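Local structure of amino Transferase (Eubacterium rectale, 3ELE) at residues A[128-133]-A[158-163]; A[150-155]-A[166-171]; A[135-140]-A[177-182]. The protein binds pyridoxal-5'-phosphate and probably catalyses the transfer of amino groups, as a class I and II aminotransferase. All coordinates share one frame; numbering follows the deposited sequence.

Interaction 1: residues A[128-133]-A[158-163]; sequences ITIAPY and FQIDFD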
loop_
_atom_site.group_PDB
_atom_site.type_symbol
_atom_site.label_atom_id
_atom_site.label_comp_id
_atom_site.label_asym_id
_atom_site.label_seq_id
_atom_site.Cartn_x
_atom_site.Cartn_y
_atom_site.Cartn_z
ATOM N N ILE A 128 3.985 -5.363 -22.519
ATOM C CA ILE A 128 4.887 -4.662 -23.406
ATOM C C ILE A 128 5.112 -3.246 -22.902
ATOM O O ILE A 128 4.151 -2.539 -22.568
ATOM C CB ILE A 128 4.345 -4.587 -24.853
ATOM C CG1 ILE A 128 4.267 -5.973 -25.496
ATOM C CG2 ILE A 128 5.237 -3.726 -25.762
ATOM C CD1 ILE A 128 3.692 -5.911 -26.881
ATOM N N THR A 129 6.381 -2.850 -22.860
ATOM C CA THR A 129 6.786 -1.459 -22.503
ATOM C C THR A 129 7.489 -0.919 -23.761
ATOM O O THR A 129 8.050 -1.708 -24.556
ATOM C CB THR A 129 7.646 -1.405 -21.237
ATOM O OG1 THR A 129 7.870 -0.033 -20.849
ATOM C CG2 THR A 129 8.988 -2.094 -21.427
ATOM N N ILE A 130 7.367 0.392 -23.984
ATOM C CA ILE A 130 7.953 1.075 -25.143
ATOM C C ILE A 130 9.166 1.828 -24.605
ATOM O O ILE A 130 9.011 2.729 -23.774
ATOM C CB ILE A 130 6.947 2.069 -25.822
ATOM C CG1 ILE A 130 5.584 1.410 -26.087
ATOM C CG2 ILE A 130 7.505 2.611 -27.156
ATOM C CD1 ILE A 130 5.648 0.221 -26.987
ATOM N N ALA A 131 10.360 1.443 -25.061
ATOM C CA ALA A 131 11.610 2.080 -24.641
ATOM C C ALA A 131 11.708 3.523 -25.201
ATOM O O ALA A 131 11.148 3.790 -26.251
ATOM C CB ALA A 131 12.826 1.266 -25.071
ATOM N N PRO A 132 12.345 4.466 -24.465
ATOM C CA PRO A 132 12.934 4.275 -23.145
ATOM C C PRO A 132 11.833 4.234 -22.095
ATOM O O PRO A 132 10.825 4.940 -22.242
ATOM C CB PRO A 132 13.814 5.498 -22.978
ATOM C CG PRO A 132 13.096 6.563 -23.744
ATOM C CD PRO A 132 12.497 5.864 -24.921
ATOM N N TYR A 133 12.026 3.429 -21.048
ATOM C CA TYR A 133 10.971 3.225 -20.045
ATOM C C TYR A 133 11.444 3.209 -18.588
ATOM O O TYR A 133 12.623 3.011 -18.303
ATOM C CB TYR A 133 10.213 1.928 -20.383
ATOM C CG TYR A 133 11.000 0.667 -20.106
ATOM C CD1 TYR A 133 11.966 0.206 -20.998
ATOM C CD2 TYR A 133 10.793 -0.056 -18.925
ATOM C CE1 TYR A 133 12.730 -0.928 -20.709
ATOM C CE2 TYR A 133 11.534 -1.182 -18.622
ATOM C CZ TYR A 133 12.492 -1.631 -19.517
ATOM O OH TYR A 133 13.183 -2.761 -19.178
ATOM N N PHE A 158 10.840 9.742 -30.608
ATOM C CA PHE A 158 10.397 9.233 -29.292
ATOM C C PHE A 158 8.876 9.038 -29.171
ATOM O O PHE A 158 8.258 9.378 -28.150
ATOM C CB PHE A 158 11.033 10.006 -28.136
ATOM C CG PHE A 158 12.515 9.808 -28.052
ATOM C CD1 PHE A 158 13.037 8.629 -27.506
ATOM C CD2 PHE A 158 13.395 10.763 -28.570
ATOM C CE1 PHE A 158 14.436 8.421 -27.445
ATOM C CE2 PHE A 158 14.788 10.559 -28.520
ATOM C CZ PHE A 158 15.305 9.388 -27.954
ATOM N N GLN A 159 8.310 8.487 -30.256
ATOM C CA GLN A 159 6.920 8.087 -30.339
ATOM C C GLN A 159 6.989 6.542 -30.257
ATOM O O GLN A 159 7.695 6.016 -29.383
ATOM C CB GLN A 159 6.256 8.654 -31.605
ATOM C CG GLN A 159 6.187 10.190 -31.652
ATOM C CD GLN A 159 5.152 10.801 -30.692
ATOM O OE1 GLN A 159 3.966 10.397 -30.665
ATOM N NE2 GLN A 159 5.579 11.825 -29.950
ATOM N N ILE A 160 6.308 5.819 -31.137
ATOM C CA ILE A 160 6.307 4.353 -31.102
ATOM C C ILE A 160 6.731 3.828 -32.456
ATOM O O ILE A 160 6.268 4.317 -33.471
ATOM C CB ILE A 160 4.905 3.802 -30.740
ATOM C CG1 ILE A 160 4.471 4.327 -29.347
ATOM C CG2 ILE A 160 4.893 2.261 -30.795
ATOM C CD1 ILE A 160 3.115 3.813 -28.847
ATOM N N ASP A 161 7.637 2.848 -32.450
ATOM C CA ASP A 161 8.015 2.115 -33.664
ATOM C C ASP A 161 6.926 1.041 -33.766
ATOM O O ASP A 161 7.034 -0.026 -33.145
ATOM C CB ASP A 161 9.421 1.520 -33.514
ATOM C CG ASP A 161 9.855 0.677 -34.702
ATOM O OD1 ASP A 161 9.018 0.175 -35.506
ATOM O OD2 ASP A 161 11.071 0.454 -34.786
ATOM N N PHE A 162 5.879 1.335 -34.536
ATOM C CA PHE A 162 4.737 0.413 -34.692
ATOM C C PHE A 162 5.055 -0.931 -35.327
ATOM O O PHE A 162 4.392 -1.913 -34.993
ATOM C CB PHE A 162 3.551 1.090 -35.386
ATOM C CG PHE A 162 2.923 2.167 -34.553
ATOM C CD1 PHE A 162 2.172 1.831 -33.411
ATOM C CD2 PHE A 162 3.123 3.517 -34.860
ATOM C CE1 PHE A 162 1.607 2.816 -32.606
ATOM C CE2 PHE A 162 2.564 4.514 -34.058
ATOM C CZ PHE A 162 1.801 4.167 -32.933
ATOM N N ASP A 163 6.059 -0.979 -36.209
ATOM C CA ASP A 163 6.517 -2.252 -36.805
ATOM C C ASP A 163 7.110 -3.164 -35.714
ATOM O O ASP A 163 6.690 -4.337 -35.577
ATOM C CB ASP A 163 7.528 -2.019 -37.943
ATOM C CG ASP A 163 6.873 -1.468 -39.235
ATOM O OD1 ASP A 163 5.643 -1.264 -39.279
ATOM O OD2 ASP A 163 7.603 -1.251 -40.231
HETATM O O HOH W 1 9.983 4.692 -28.603
#
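Ile130, the last residue of strand 126-130, turns its CB toward 158-163 and meets Ile160 there. From CB the branches part. CG2 lies anti to the backbone N and comes closest, 4.1 Å from CG1 of Ile160 and as far from the carbonyl O of Gln159. CG1, beside the backbone N (chi1 -49°), approaches less closely, and at the tip CD1 lies 4.4 Å from CG2 of Ile160; Val151 and Tyr189 also touch this side chain. The two isoleucines cross at about a right angle. This is the large domain of a fold-type I PLP enzyme: a mostly parallel sheet flanked by helices, here with the end of one strand covered by the loop that leads into helix 162-167. Asp161 caps that helix, its OD1 bonded to the N of Ala164. Beyond the strand, Pro132 follows a cis peptide bond, and its CD comes up to the edge of the Phe158 ring, 3.8 Å from CD1 and near the ring plane. Phe158 also meets the rings of Phe328, Phe337 and Trp370. Between the two apolar pairs a water links the carbonyls, 2.8 Å from O of Ala131 and from O of Gln159.

Interaction 2: residues A[150-155]-A[166-171]; sequences EVPADT and EERINA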
loop_
_atom_site.group_PDB
_atom_site.type_symbol
_atom_site.label_atom_id
_atom_site.label_comp_id
_atom_site.label_asym_id
_atom_site.label_seq_id
_atom_site.Cartn_x
_atom_site.Cartn_y
_atom_site.Cartn_z
ATOM N N GLU A 150 10.229 -5.513 -24.123
ATOM C CA GLU A 150 10.615 -4.155 -24.492
ATOM C C GLU A 150 10.528 -3.928 -25.979
ATOM O O GLU A 150 11.078 -4.723 -26.738
ATOM C CB GLU A 150 12.070 -3.872 -24.103
ATOM C CG GLU A 150 12.355 -3.985 -22.628
ATOM C CD GLU A 150 13.808 -3.689 -22.256
ATOM O OE1 GLU A 150 14.589 -3.191 -23.095
ATOM O OE2 GLU A 150 14.148 -3.920 -21.077
ATOM N N VAL A 151 9.863 -2.836 -26.386
ATOM C CA VAL A 151 9.884 -2.409 -27.783
ATOM C C VAL A 151 11.079 -1.441 -27.903
ATOM O O VAL A 151 11.171 -0.479 -27.101
ATOM C CB VAL A 151 8.589 -1.745 -28.244
ATOM C CG1 VAL A 151 8.722 -1.286 -29.710
ATOM C CG2 VAL A 151 7.423 -2.703 -28.087
ATOM N N PRO A 152 12.030 -1.706 -28.846
ATOM C CA PRO A 152 13.159 -0.773 -29.057
ATOM C C PRO A 152 12.715 0.667 -29.354
ATOM O O PRO A 152 11.691 0.883 -30.017
ATOM C CB PRO A 152 13.901 -1.365 -30.257
ATOM C CG PRO A 152 13.564 -2.783 -30.230
ATOM C CD PRO A 152 12.159 -2.889 -29.720
ATOM N N ALA A 153 13.495 1.623 -28.868
ATOM C CA ALA A 153 13.141 3.031 -28.966
ATOM C C ALA A 153 13.082 3.597 -30.394
ATOM O O ALA A 153 13.814 3.158 -31.292
ATOM C CB ALA A 153 14.103 3.903 -28.109
ATOM N N ASP A 154 12.145 4.530 -30.571
ATOM C CA ASP A 154 12.064 5.381 -31.743
ATOM C C ASP A 154 12.960 6.538 -31.307
ATOM O O ASP A 154 12.509 7.466 -30.647
ATOM C CB ASP A 154 10.631 5.863 -31.983
ATOM C CG ASP A 154 10.546 7.057 -32.913
ATOM O OD1 ASP A 154 11.456 7.243 -33.747
ATOM O OD2 ASP A 154 9.565 7.833 -32.789
ATOM N N THR A 155 14.235 6.471 -31.661
ATOM C CA THR A 155 15.182 7.549 -31.311
ATOM C C THR A 155 15.074 8.780 -32.237
ATOM O O THR A 155 15.699 9.800 -31.952
ATOM C CB THR A 155 16.635 7.022 -31.249
ATOM O OG1 THR A 155 16.916 6.292 -32.443
ATOM C CG2 THR A 155 16.820 6.087 -30.019
ATOM N N GLU A 166 4.221 -4.207 -33.225
ATOM C CA GLU A 166 3.372 -5.239 -33.830
ATOM C C GLU A 166 4.037 -6.620 -33.856
ATOM O O GLU A 166 3.376 -7.637 -33.630
ATOM C CB GLU A 166 2.952 -4.833 -35.254
ATOM C CG GLU A 166 1.973 -5.826 -35.895
ATOM C CD GLU A 166 1.318 -5.354 -37.175
ATOM O OE1 GLU A 166 1.614 -4.245 -37.665
ATOM O OE2 GLU A 166 0.483 -6.124 -37.692
ATOM N N GLU A 167 5.337 -6.633 -34.150
ATOM C CA GLU A 167 6.153 -7.856 -34.199
ATOM C C GLU A 167 6.277 -8.535 -32.818
ATOM O O GLU A 167 6.383 -9.755 -32.744
ATOM C CB GLU A 167 7.535 -7.522 -34.788
ATOM C CG GLU A 167 8.424 -8.707 -35.131
ATOM C CD GLU A 167 9.829 -8.306 -35.625
ATOM O OE1 GLU A 167 10.115 -7.098 -35.843
ATOM O OE2 GLU A 167 10.659 -9.229 -35.795
ATOM N N ARG A 168 6.233 -7.749 -31.738
ATOM C CA ARG A 168 6.313 -8.276 -30.345
ATOM C C ARG A 168 4.957 -8.612 -29.697
ATOM O O ARG A 168 4.926 -9.076 -28.557
ATOM C CB ARG A 168 7.106 -7.306 -29.470
ATOM C CG ARG A 168 8.570 -7.293 -29.841
ATOM C CD ARG A 168 9.290 -6.094 -29.337
ATOM N NE ARG A 168 10.727 -6.183 -29.623
ATOM C CZ ARG A 168 11.299 -6.001 -30.818
ATOM N NH1 ARG A 168 10.587 -5.719 -31.908
ATOM N NH2 ARG A 168 12.625 -6.110 -30.923
ATOM N N ILE A 169 3.852 -8.360 -30.406
ATOM C CA ILE A 169 2.511 -8.702 -29.941
ATOM C C ILE A 169 2.261 -10.150 -30.372
ATOM O O ILE A 169 2.498 -10.490 -31.528
ATOM C CB ILE A 169 1.415 -7.798 -30.565
ATOM C CG1 ILE A 169 1.495 -6.367 -30.031
ATOM C CG2 ILE A 169 0.010 -8.364 -30.270
ATOM C CD1 ILE A 169 0.620 -5.396 -30.810
ATOM N N ASN A 170 1.765 -10.976 -29.446
ATOM C CA ASN A 170 1.441 -12.398 -29.700
ATOM C C ASN A 170 0.265 -12.847 -28.809
ATOM O O ASN A 170 -0.359 -12.017 -28.119
ATOM C CB ASN A 170 2.708 -13.275 -29.526
ATOM C CG ASN A 170 3.350 -13.158 -28.133
ATOM O OD1 ASN A 170 2.776 -13.559 -27.131
ATOM N ND2 ASN A 170 4.566 -12.673 -28.094
ATOM N N ALA A 171 -0.034 -14.143 -28.825
ATOM C CA ALA A 171 -1.113 -14.711 -27.998
ATOM C C ALA A 171 -0.930 -14.490 -26.484
ATOM O O ALA A 171 -1.906 -14.456 -25.783
ATOM C CB ALA A 171 -1.295 -16.208 -28.309
#
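The guanidinium group of Arg168 lies across the ring of Pro152, with CD of the proline 3.3 Å above the guanidinium plane and over its centre. CG of Pro152 sits farther out, 3.5 Å from NH2. The arginine gets there by a long, straight reach: CG stands beside the backbone N (chi1 -70°), the chain is extended from CG to NE, and the last turn, chi4 75°, swings the head out of line with the chain. On the way CD passes the end of the strand, 4.0 Å from CA of Val151 and 4.1 Å from its CG2. The carbonyl O of Glu150 lies 3.3 Å from NE, oblique to the guanidinium plane. The polar end has a clear partner on its own side, since NH1 bonds to the carbonyl O of Ala164 in helix 162-167. Replacing Arg168 with an alanine would probably uncover one side of Pro152 and leave the carbonyl of Ala164 without this donor. Val151 packs its own side chain against Ala164 and Leu165. Here a connecting helix of the alpha/beta large domain, with the turn that follows it, packs against the end of 147-151, an edge strand of the sheet within this chain.

Interaction 3: residues A[135-140]-A[177-182]; sequences PEYKVF and IINSPN. With PLP (pyridoxal-5'-phosphate), chain E.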
loop_
_atom_site.group_PDB
_atom_site.type_symbol
_atom_site.label_atom_id
_atom_site.label_comp_id
_atom_site.label_asym_id
_atom_site.label_seq_id
_atom_site.Cartn_x
_atom_site.Cartn_y
_atom_site.Cartn_z
ATOM N N PRO A 135 12.244 1.662 -15.399
ATOM C CA PRO A 135 12.647 0.268 -15.127
ATOM C C PRO A 135 11.854 -0.503 -14.079
ATOM O O PRO A 135 11.795 -1.730 -14.157
ATOM C CB PRO A 135 14.122 0.392 -14.695
ATOM C CG PRO A 135 14.557 1.729 -15.204
ATOM C CD PRO A 135 13.366 2.593 -15.128
ATOM N N GLU A 136 11.207 0.214 -13.153
ATOM C CA GLU A 136 10.389 -0.383 -12.100
ATOM C C GLU A 136 9.177 -1.162 -12.658
ATOM O O GLU A 136 8.616 -1.999 -11.952
ATOM C CB GLU A 136 9.953 0.686 -11.080
ATOM C CG GLU A 136 9.510 0.146 -9.699
ATOM C CD GLU A 136 10.655 -0.352 -8.846
ATOM O OE1 GLU A 136 11.772 -0.458 -9.361
ATOM O OE2 GLU A 136 10.448 -0.625 -7.641
ATOM N N TYR A 137 8.773 -0.903 -13.909
ATOM C CA TYR A 137 7.719 -1.712 -14.566
ATOM C C TYR A 137 8.052 -3.193 -14.537
ATOM O O TYR A 137 7.163 -3.990 -14.336
ATOM C CB TYR A 137 7.467 -1.311 -16.036
ATOM C CG TYR A 137 6.939 0.092 -16.275
ATOM C CD1 TYR A 137 6.087 0.737 -15.357
ATOM C CD2 TYR A 137 7.196 0.738 -17.485
ATOM C CE1 TYR A 137 5.596 2.009 -15.611
ATOM C CE2 TYR A 137 6.706 1.986 -17.758
ATOM C CZ TYR A 137 5.916 2.632 -16.819
ATOM O OH TYR A 137 5.449 3.860 -17.119
ATOM N N LYS A 138 9.322 -3.551 -14.757
ATOM C CA LYS A 138 9.776 -4.954 -14.681
ATOM C C LYS A 138 9.510 -5.573 -13.302
ATOM O O LYS A 138 9.066 -6.705 -13.213
ATOM C CB LYS A 138 11.256 -5.092 -15.044
ATOM C CG LYS A 138 11.711 -6.546 -15.211
ATOM C CD LYS A 138 13.180 -6.660 -15.575
ATOM C CE LYS A 138 13.557 -8.098 -15.874
ATOM N NZ LYS A 138 13.225 -9.059 -14.782
ATOM N N VAL A 139 9.725 -4.820 -12.239
ATOM C CA VAL A 139 9.472 -5.323 -10.876
ATOM C C VAL A 139 7.982 -5.591 -10.659
ATOM O O VAL A 139 7.639 -6.632 -10.132
ATOM C CB VAL A 139 9.974 -4.357 -9.801
ATOM C CG1 VAL A 139 9.528 -4.816 -8.381
ATOM C CG2 VAL A 139 11.491 -4.192 -9.926
ATOM N N PHE A 140 7.127 -4.651 -11.076
ATOM C CA PHE A 140 5.680 -4.787 -10.920
ATOM C C PHE A 140 5.128 -5.929 -11.785
ATOM O O PHE A 140 4.301 -6.729 -11.300
ATOM C CB PHE A 140 4.916 -3.474 -11.195
ATOM C CG PHE A 140 5.416 -2.262 -10.410
ATOM C CD1 PHE A 140 5.859 -2.370 -9.090
ATOM C CD2 PHE A 140 5.356 -0.998 -10.983
ATOM C CE1 PHE A 140 6.289 -1.230 -8.374
ATOM C CE2 PHE A 140 5.781 0.138 -10.281
ATOM C CZ PHE A 140 6.238 0.011 -8.972
ATOM N N ILE A 177 1.924 -1.028 -21.880
ATOM C CA ILE A 177 2.096 0.054 -20.922
ATOM C C ILE A 177 2.549 1.285 -21.707
ATOM O O ILE A 177 3.475 1.187 -22.543
ATOM C CB ILE A 177 3.211 -0.258 -19.851
ATOM C CG1 ILE A 177 2.985 -1.598 -19.136
ATOM C CG2 ILE A 177 3.290 0.865 -18.827
ATOM C CD1 ILE A 177 4.266 -2.216 -18.567
ATOM N N ILE A 178 1.913 2.432 -21.440
ATOM C CA ILE A 178 2.287 3.711 -22.032
ATOM C C ILE A 178 2.447 4.742 -20.903
ATOM O O ILE A 178 1.738 4.724 -19.901
ATOM C CB ILE A 178 1.339 4.207 -23.162
ATOM C CG1 ILE A 178 0.057 4.826 -22.624
ATOM C CG2 ILE A 178 1.092 3.087 -24.224
ATOM C CD1 ILE A 178 -0.822 5.348 -23.680
ATOM N N ASN A 179 3.403 5.621 -21.073
ATOM C CA ASN A 179 3.716 6.643 -20.077
ATOM C C ASN A 179 3.940 7.907 -20.862
ATOM O O ASN A 179 5.007 8.079 -21.445
ATOM C CB ASN A 179 4.922 6.136 -19.319
ATOM C CG ASN A 179 5.520 7.124 -18.343
ATOM O OD1 ASN A 179 6.736 7.189 -18.263
ATOM N ND2 ASN A 179 4.698 7.870 -17.589
ATOM N N SER A 180 2.887 8.735 -20.938
ATOM C CA SER A 180 2.899 10.007 -21.655
ATOM C C SER A 180 2.150 11.096 -20.847
ATOM O O SER A 180 0.950 10.930 -20.573
ATOM C CB SER A 180 2.268 9.819 -23.026
ATOM O OG SER A 180 2.319 11.014 -23.774
ATOM N N PRO A 181 2.847 12.192 -20.437
ATOM C CA PRO A 181 4.271 12.498 -20.612
ATOM C C PRO A 181 5.225 11.471 -19.973
ATOM O O PRO A 181 4.928 10.920 -18.894
ATOM C CB PRO A 181 4.402 13.879 -20.014
ATOM C CG PRO A 181 3.039 14.451 -20.137
ATOM C CD PRO A 181 2.169 13.329 -19.790
ATOM N N ASN A 182 6.351 11.251 -20.659
ATOM C CA ASN A 182 7.270 10.129 -20.402
ATOM C C ASN A 182 8.494 10.330 -19.500
ATOM O O ASN A 182 9.224 11.316 -19.615
ATOM C CB ASN A 182 7.792 9.647 -21.770
ATOM C CG ASN A 182 8.538 8.282 -21.718
ATOM O OD1 ASN A 182 9.763 8.231 -21.831
ATOM N ND2 ASN A 182 7.797 7.200 -21.600
HETATM N N1 PLP E . 5.397 6.120 -13.221
HETATM C C2 PLP E . 6.478 6.887 -13.662
HETATM C C2A PLP E . 6.789 6.935 -15.124
HETATM C C3 PLP E . 7.246 7.630 -12.743
HETATM O O3 PLP E . 8.300 8.401 -13.172
HETATM C C4 PLP E . 6.955 7.573 -11.360
HETATM C C4A PLP E . 8.066 8.017 -10.426
HETATM O O4A PLP E . 8.937 7.217 -10.081
HETATM C C5 PLP E . 5.843 6.783 -10.934
HETATM C C6 PLP E . 5.073 6.056 -11.876
HETATM C C5A PLP E . 5.459 6.624 -9.478
HETATM O O4P PLP E . 4.525 7.559 -9.039
HETATM P P PLP E . 3.947 7.384 -7.545
HETATM O O1P PLP E . 2.514 7.830 -7.500
HETATM O O2P PLP E . 4.704 8.291 -6.618
HETATM O O3P PLP E . 4.051 5.974 -7.063
#
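Helix 136-143 passes over the end of strand 173-178, the backbones coming closest at Tyr137 and Ile177, whose CA atoms are 8.7 Å apart. Tyr137 carries the contact from the helix. Its CG stands beside the backbone N, anti to the carbonyl carbon (chi1 -64°), which sends the ring toward the strand, where it lies over Ile177. The CG2 methyl of the isoleucine sits under one face in a CH-pi contact, 3.9 Å from the ring centroid and 19° off the normal, displaced toward the rim; its closest ring atom is CZ, at 3.7 Å. The hydroxyl runs on past the isoleucine to Asn179, with OH 3.2 Å from CB. Ring and amide planes stand 90° apart. The phenol's polar partner is Asp217, whose OD2 takes part in a hydrogen bond with OH. Asn179 has CG anti to its backbone N, and its amide comes up to the cofactor's methyl, OD1 lying 3.1 Å from C2A. Two bonds fix the rotation of that amide: ND2 gives to the carbonyl O of Asp217, and OD1 receives from the N of Asn183. The loop beyond is braced by Asn182, whose ND2 donates to O of Asn179 at 2.9 Å, in the carbonyl plane and on a lone pair. Glu136 forms a salt bridge with Arg281 of the second subunit. Tyr137, Asn179 and Asp217 all belong to the pyridoxal-5'-phosphate pocket, which lies at the strand ends of the large domain, as in other fold-type I aminotransferases.

In the fold
All three contacts gather on one sheet, in which strand 126-130 lies between 173-178 and 147-151. Interactions 1 and 2 adjoin, both drawing on helix 162-167 or its flanking turns, and Thr129 O accepts a backbone bond from Val151 N. Interaction 1 is buried and apolar with a bridging water; interaction 2, farther out, is partly exposed and relies on an arginine laid over a proline. Interaction 3 is the deepest, about 6 Å from the centre of the chain, and the one that reaches the cofactor, combining a CH-pi contact with polar groups. It joins interaction 1 through Ile128 O and Ile177 N, but does not touch interaction 2.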